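Local coordinates for protein ATPase associated with various cellular activities, AAA_5 (Staphylothermus marinus, PDB 6N0S) that is an McrB-type AAA+ protein that probably hydrolyses ATP in a restriction system, its N-terminal EVE-like domain probably serving to bind nucleic acid, at residues A[5-10]-A[39-44]; A[29-34]-A[164-169]. All coordinates share one frame; numbering follows the deposited sequence.

Contact 1: A[5-10]-A[39-44]; sequences KILGFS and ASEYRG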
loop_
_atom_site.group_PDB
_atom_site.type_symbol
_atom_site.label_atom_id
_atom_site.label_comp_id
_atom_site.label_asym_id
_atom_site.label_seq_id
_atom_site.Cartn_x
_atom_site.Cartn_y
_atom_site.Cartn_z
ATOM N N LYS A 5 -15.190 -7.536 10.788
ATOM C CA LYS A 5 -15.482 -7.202 9.423
ATOM C C LYS A 5 -14.184 -7.058 8.644
ATOM O O LYS A 5 -13.141 -6.654 9.184
ATOM C CB LYS A 5 -16.362 -5.959 9.325
ATOM C CG LYS A 5 -16.086 -4.777 10.221
ATOM C CD LYS A 5 -17.389 -3.941 10.302
ATOM C CE LYS A 5 -17.162 -2.450 10.620
ATOM N NZ LYS A 5 -18.441 -1.730 11.046
ATOM N N ILE A 6 -14.249 -7.482 7.385
ATOM C CA ILE A 6 -13.177 -7.307 6.419
ATOM C C ILE A 6 -13.733 -6.511 5.256
ATOM O O ILE A 6 -14.891 -6.696 4.865
ATOM C CB ILE A 6 -12.631 -8.666 5.963
ATOM C CG1 ILE A 6 -13.766 -9.549 5.417
ATOM C CG2 ILE A 6 -11.987 -9.403 7.173
ATOM C CD1 ILE A 6 -13.266 -10.820 4.759
ATOM N N LEU A 7 -12.919 -5.615 4.722
ATOM C CA LEU A 7 -13.337 -4.847 3.565
ATOM C C LEU A 7 -13.557 -5.765 2.373
ATOM O O LEU A 7 -14.501 -5.579 1.597
ATOM C CB LEU A 7 -12.306 -3.772 3.237
ATOM C CG LEU A 7 -12.688 -2.874 2.073
ATOM C CD1 LEU A 7 -14.034 -2.219 2.372
ATOM C CD2 LEU A 7 -11.631 -1.827 1.816
ATOM N N GLY A 8 -12.713 -6.775 2.226
ATOM C CA GLY A 8 -12.907 -7.741 1.165
ATOM C C GLY A 8 -11.985 -8.918 1.378
ATOM O O GLY A 8 -11.261 -9.005 2.379
ATOM N N PHE A 9 -12.023 -9.805 0.395
ATOM C CA PHE A 9 -11.325 -11.091 0.410
ATOM C C PHE A 9 -10.848 -11.309 -1.023
ATOM O O PHE A 9 -11.671 -11.388 -1.933
ATOM C CB PHE A 9 -12.257 -12.230 0.880
ATOM C CG PHE A 9 -11.595 -13.572 0.894
ATOM C CD1 PHE A 9 -10.600 -13.842 1.814
ATOM C CD2 PHE A 9 -11.926 -14.543 -0.038
ATOM C CE1 PHE A 9 -9.959 -15.062 1.825
ATOM C CE2 PHE A 9 -11.282 -15.786 -0.036
ATOM C CZ PHE A 9 -10.300 -16.041 0.898
ATOM N N SER A 10 -9.533 -11.289 -1.262
ATOM C CA SER A 10 -9.079 -11.309 -2.646
ATOM C C SER A 10 -7.593 -11.597 -2.710
ATOM O O SER A 10 -6.832 -11.287 -1.783
ATOM C CB SER A 10 -9.358 -9.982 -3.366
ATOM O OG SER A 10 -8.931 -10.011 -4.726
ATOM N N ALA A 39 -8.813 -0.777 9.982
ATOM C CA ALA A 39 -8.931 -2.058 10.663
ATOM C C ALA A 39 -9.476 -3.130 9.733
ATOM O O ALA A 39 -8.942 -4.239 9.677
ATOM C CB ALA A 39 -9.828 -1.928 11.896
ATOM N N SER A 40 -10.564 -2.840 9.026
ATOM C CA SER A 40 -11.131 -3.872 8.156
ATOM C C SER A 40 -10.230 -4.176 6.954
ATOM O O SER A 40 -10.253 -5.300 6.425
ATOM C CB SER A 40 -12.526 -3.467 7.688
ATOM O OG SER A 40 -12.483 -2.454 6.719
ATOM N N GLU A 41 -9.464 -3.186 6.491
ATOM C CA GLU A 41 -8.503 -3.398 5.397
ATOM C C GLU A 41 -7.360 -4.293 5.840
ATOM O O GLU A 41 -7.038 -5.294 5.185
ATOM C CB GLU A 41 -7.970 -2.056 4.925
ATOM C CG GLU A 41 -9.052 -1.211 4.239
ATOM C CD GLU A 41 -8.880 0.310 4.364
ATOM O OE1 GLU A 41 -7.824 0.888 3.950
ATOM O OE2 GLU A 41 -9.850 0.936 4.855
ATOM N N TYR A 42 -6.754 -3.963 6.971
ATOM C CA TYR A 42 -5.766 -4.847 7.566
ATOM C C TYR A 42 -6.329 -6.243 7.794
ATOM O O TYR A 42 -5.688 -7.247 7.461
ATOM C CB TYR A 42 -5.294 -4.237 8.879
ATOM C CG TYR A 42 -4.246 -5.045 9.615
ATOM C CD1 TYR A 42 -3.166 -5.575 8.948
ATOM C CD2 TYR A 42 -4.329 -5.246 10.985
ATOM C CE1 TYR A 42 -2.187 -6.294 9.620
ATOM C CE2 TYR A 42 -3.341 -5.946 11.666
ATOM C CZ TYR A 42 -2.273 -6.464 10.970
ATOM O OH TYR A 42 -1.292 -7.168 11.629
ATOM N N ARG A 43 -7.515 -6.338 8.406
ATOM C CA ARG A 43 -8.061 -7.660 8.674
ATOM C C ARG A 43 -8.300 -8.410 7.364
ATOM O O ARG A 43 -7.942 -9.588 7.238
ATOM C CB ARG A 43 -9.341 -7.535 9.523
ATOM C CG ARG A 43 -9.811 -8.810 10.236
ATOM C CD ARG A 43 -10.562 -8.501 11.593
ATOM N NE ARG A 43 -11.417 -7.342 11.434
ATOM C CZ ARG A 43 -11.408 -6.256 12.191
ATOM N NH1 ARG A 43 -10.629 -6.154 13.243
ATOM N NH2 ARG A 43 -12.210 -5.257 11.881
ATOM N N GLY A 44 -8.858 -7.732 6.361
ATOM C CA GLY A 44 -9.088 -8.374 5.070
ATOM C C GLY A 44 -7.818 -8.841 4.381
ATOM O O GLY A 44 -7.760 -9.947 3.829
#

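Contact 2: A[29-34]-A[164-169]; sequences LTLWGM and RYLVPI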
loop_
_atom_site.group_PDB
_atom_site.type_symbol
_atom_site.label_atom_id
_atom_site.label_comp_id
_atom_site.label_asym_id
_atom_site.label_seq_id
_atom_site.Cartn_x
_atom_site.Cartn_y
_atom_site.Cartn_z
ATOM N N LEU A 29 7.910 -1.252 -1.714
ATOM C CA LEU A 29 8.728 -1.887 -0.694
ATOM C C LEU A 29 7.954 -2.370 0.520
ATOM O O LEU A 29 8.321 -3.395 1.119
ATOM C CB LEU A 29 9.807 -0.905 -0.227
ATOM C CG LEU A 29 10.753 -0.418 -1.300
ATOM C CD1 LEU A 29 11.740 0.559 -0.649
ATOM C CD2 LEU A 29 11.470 -1.576 -1.968
ATOM N N THR A 30 6.939 -1.629 0.953
ATOM C CA THR A 30 6.166 -2.043 2.114
ATOM C C THR A 30 4.742 -1.558 1.974
ATOM O O THR A 30 4.420 -0.732 1.118
ATOM C CB THR A 30 6.715 -1.507 3.447
ATOM O OG1 THR A 30 6.505 -0.090 3.512
ATOM C CG2 THR A 30 8.186 -1.818 3.612
ATOM N N LEU A 31 3.898 -2.151 2.816
ATOM C CA LEU A 31 2.577 -1.663 3.168
ATOM C C LEU A 31 2.571 -1.461 4.665
ATOM O O LEU A 31 2.964 -2.359 5.410
ATOM C CB LEU A 31 1.468 -2.658 2.810
ATOM C CG LEU A 31 1.413 -3.180 1.373
ATOM C CD1 LEU A 31 0.233 -4.184 1.238
ATOM C CD2 LEU A 31 1.288 -2.078 0.347
ATOM N N TRP A 32 2.099 -0.310 5.108
ATOM C CA TRP A 32 2.080 -0.078 6.541
ATOM C C TRP A 32 1.066 1.008 6.832
ATOM O O TRP A 32 0.718 1.803 5.959
ATOM C CB TRP A 32 3.485 0.304 7.032
ATOM C CG TRP A 32 3.925 1.663 6.628
ATOM C CD1 TRP A 32 4.594 2.009 5.489
ATOM C CD2 TRP A 32 3.746 2.859 7.368
ATOM N NE1 TRP A 32 4.837 3.354 5.472
ATOM C CE2 TRP A 32 4.321 3.902 6.619
ATOM C CE3 TRP A 32 3.136 3.154 8.591
ATOM C CZ2 TRP A 32 4.318 5.222 7.054
ATOM C CZ3 TRP A 32 3.124 4.456 9.022
ATOM C CH2 TRP A 32 3.716 5.485 8.259
ATOM N N GLY A 33 0.593 1.023 8.063
ATOM C CA GLY A 33 -0.434 1.966 8.449
ATOM C C GLY A 33 -0.829 1.738 9.891
ATOM O O GLY A 33 -0.418 0.769 10.532
HETATM N N MSE A 34 -1.660 2.644 10.384
HETATM C CA MSE A 34 -2.146 2.568 11.734
HETATM C C MSE A 34 -3.379 1.693 11.754
HETATM O O MSE A 34 -4.317 1.951 11.023
HETATM C CB MSE A 34 -2.488 3.961 12.267
HETATM C CG MSE A 34 -2.988 3.967 13.720
HETATM SE SE MSE A 34 -3.405 5.815 14.333
HETATM C CE MSE A 34 -1.829 6.586 13.877
ATOM N N ARG A 164 -9.553 5.298 1.804
ATOM C CA ARG A 164 -8.993 3.970 1.989
ATOM C C ARG A 164 -7.500 3.979 1.747
ATOM O O ARG A 164 -6.990 4.796 0.995
ATOM C CB ARG A 164 -9.637 2.981 1.018
ATOM C CG ARG A 164 -11.160 2.883 1.142
ATOM C CD ARG A 164 -11.559 2.125 2.332
ATOM N NE ARG A 164 -13.007 1.938 2.372
ATOM C CZ ARG A 164 -13.625 1.309 3.370
ATOM N NH1 ARG A 164 -12.910 0.818 4.394
ATOM N NH2 ARG A 164 -14.949 1.190 3.368
ATOM N N TYR A 165 -6.818 2.991 2.320
ATOM C CA TYR A 165 -5.414 2.742 2.038
ATOM C C TYR A 165 -5.213 1.472 1.222
ATOM O O TYR A 165 -4.470 1.479 0.245
ATOM C CB TYR A 165 -4.606 2.671 3.360
ATOM C CG TYR A 165 -3.149 2.247 3.180
ATOM C CD1 TYR A 165 -2.318 2.873 2.268
ATOM C CD2 TYR A 165 -2.622 1.201 3.925
ATOM C CE1 TYR A 165 -1.016 2.471 2.107
ATOM C CE2 TYR A 165 -1.332 0.789 3.760
ATOM C CZ TYR A 165 -0.529 1.430 2.854
ATOM O OH TYR A 165 0.766 1.018 2.679
ATOM N N LEU A 166 -5.863 0.376 1.585
ATOM C CA LEU A 166 -5.796 -0.872 0.831
ATOM C C LEU A 166 -7.197 -1.318 0.451
ATOM O O LEU A 166 -8.069 -1.411 1.320
ATOM C CB LEU A 166 -5.124 -1.963 1.646
ATOM C CG LEU A 166 -3.699 -1.655 2.055
ATOM C CD1 LEU A 166 -3.209 -2.590 3.181
ATOM C CD2 LEU A 166 -2.839 -1.776 0.822
ATOM N N VAL A 167 -7.419 -1.571 -0.839
ATOM C CA VAL A 167 -8.735 -2.037 -1.270
ATOM C C VAL A 167 -8.604 -3.303 -2.112
ATOM O O VAL A 167 -7.640 -3.448 -2.884
ATOM C CB VAL A 167 -9.489 -0.941 -2.048
ATOM C CG1 VAL A 167 -9.815 0.259 -1.119
ATOM C CG2 VAL A 167 -8.665 -0.485 -3.244
ATOM N N PRO A 168 -9.557 -4.219 -1.995
ATOM C CA PRO A 168 -9.563 -5.441 -2.797
ATOM C C PRO A 168 -10.086 -5.151 -4.188
ATOM O O PRO A 168 -10.963 -4.308 -4.362
ATOM C CB PRO A 168 -10.546 -6.336 -2.014
ATOM C CG PRO A 168 -11.539 -5.370 -1.524
ATOM C CD PRO A 168 -10.793 -4.102 -1.201
ATOM N N ILE A 169 -9.553 -5.870 -5.186
ATOM C CA ILE A 169 -10.110 -5.844 -6.537
ATOM C C ILE A 169 -10.302 -7.271 -7.064
ATOM O O ILE A 169 -9.721 -8.247 -6.576
ATOM C CB ILE A 169 -9.243 -5.001 -7.534
ATOM C CG1 ILE A 169 -7.833 -5.570 -7.676
ATOM C CG2 ILE A 169 -9.179 -3.568 -7.077
ATOM C CD1 ILE A 169 -6.928 -4.906 -8.839
#

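Contact 1: A[5-10]-A[39-44]
Arg43 grips the backbone of Lys5 side-on: NE reaches Lys5 O at 2.9 Å and NH2 reaches the same oxygen at 3.2 Å. Arg43 CG lies anti to the backbone N (chi1 -163°) and the chain then bends twice, bringing the guanidinium edge-on to the carbonyl. That oxygen sits almost in the guanidinium plane; NH2 uses a lone pair, whereas NE comes in tilted from the carbonyl plane. A second polar link joins the backbones: Leu7 N donates to Ser40 O at 3.2 Å, nearly straight at 166° but from above the carbonyl plane. The helical bond from Gly44 N arrives at Ser40 O from the opposite face.

Van der Waals packing flanks these bonds. Ile6 CG2 rests against Arg43 CG at 3.8 Å and Ile6 CB against Gly44 CA at 3.7 Å, while Leu7 CD2 lies alongside Glu41 CG at 3.6 Å; the carboxylate beyond bonds Tyr165 N and forms a salt bridge with Arg164. Gly44, with no side chain, brings its CA within 3.5 Å of Gly8 O.

The whole is an irregular N-terminal segment laid against the first turn of helix 39-52, just before strand 12-17 enters the mixed sheet of the EVE-like (PUA-like) domain.

Contact 2: A[29-34]-A[164-169]
Tyr165 drives its phenol end-on into strand 30-34, where its OH accepts Trp32 N at 3.1 Å with an N-H...O angle of 153°. Tyr165 CG stands anti to the backbone N (chi1 173°), which carries the ring out from its own chain to the strand. Leu31 CA meets the ring at its edge, near the plane, 3.3 Å from Tyr165 OH. Trp32 O approaches obliquely, 3.2 Å from Tyr165 CE2, so the hydroxyl end of the ring is set against the Leu31-Trp32 peptide region.

The two leucines fill in beside the phenol. Leu166 places CD2 over one face of the Tyr165 ring, offset toward its rim, and the same methyl meets Leu31 CD1 at 3.9 Å; the two leucine side chains cross at a slant. Trp32 points the other way, its indole packing on helix 92-105 and its NE1 bonded to Tyr116 OH.

Leu31 and Gly33 spend their backbone bonds on strand 132-136, leaving Trp32 N directed from the outer side of this edge strand to the tyrosine. The hydroxyl also bonds Glu15 OE2 on strand 12-17. A phenylalanine here would probably keep much of the ring packing but leave Trp32 N without this acceptor and take from Glu15 its bond to the tyrosine.

Chemically, one hydroxyl that accepts a strand N-H and is held by a carboxylate as well fixes the phenol's end and bridges the two sheets through polar bonds, with leucine methyls packed alongside.

From the N terminus, residues 5-10 pack against what will become the start of helix 39-52, and contact 1 closes the loop that holds strands 12-17 and 30-34. Contact 2 opens within that loop, at strand 30-34, and closes some 130 residues later at 164-169, so the two cross. Contact 1 fastens the N-terminal segment to the helix; contact 2 joins the edge strand of the three-stranded sheet to the outermost strand, 166-169, of the mixed sheet and the residue before it. Their centres are about 10 Å apart, and they meet directly: Ser10 OG reaches Ile169 O at 2.7 Å, and Leu7 CD2 packs on Leu166 O at 3.6 Å.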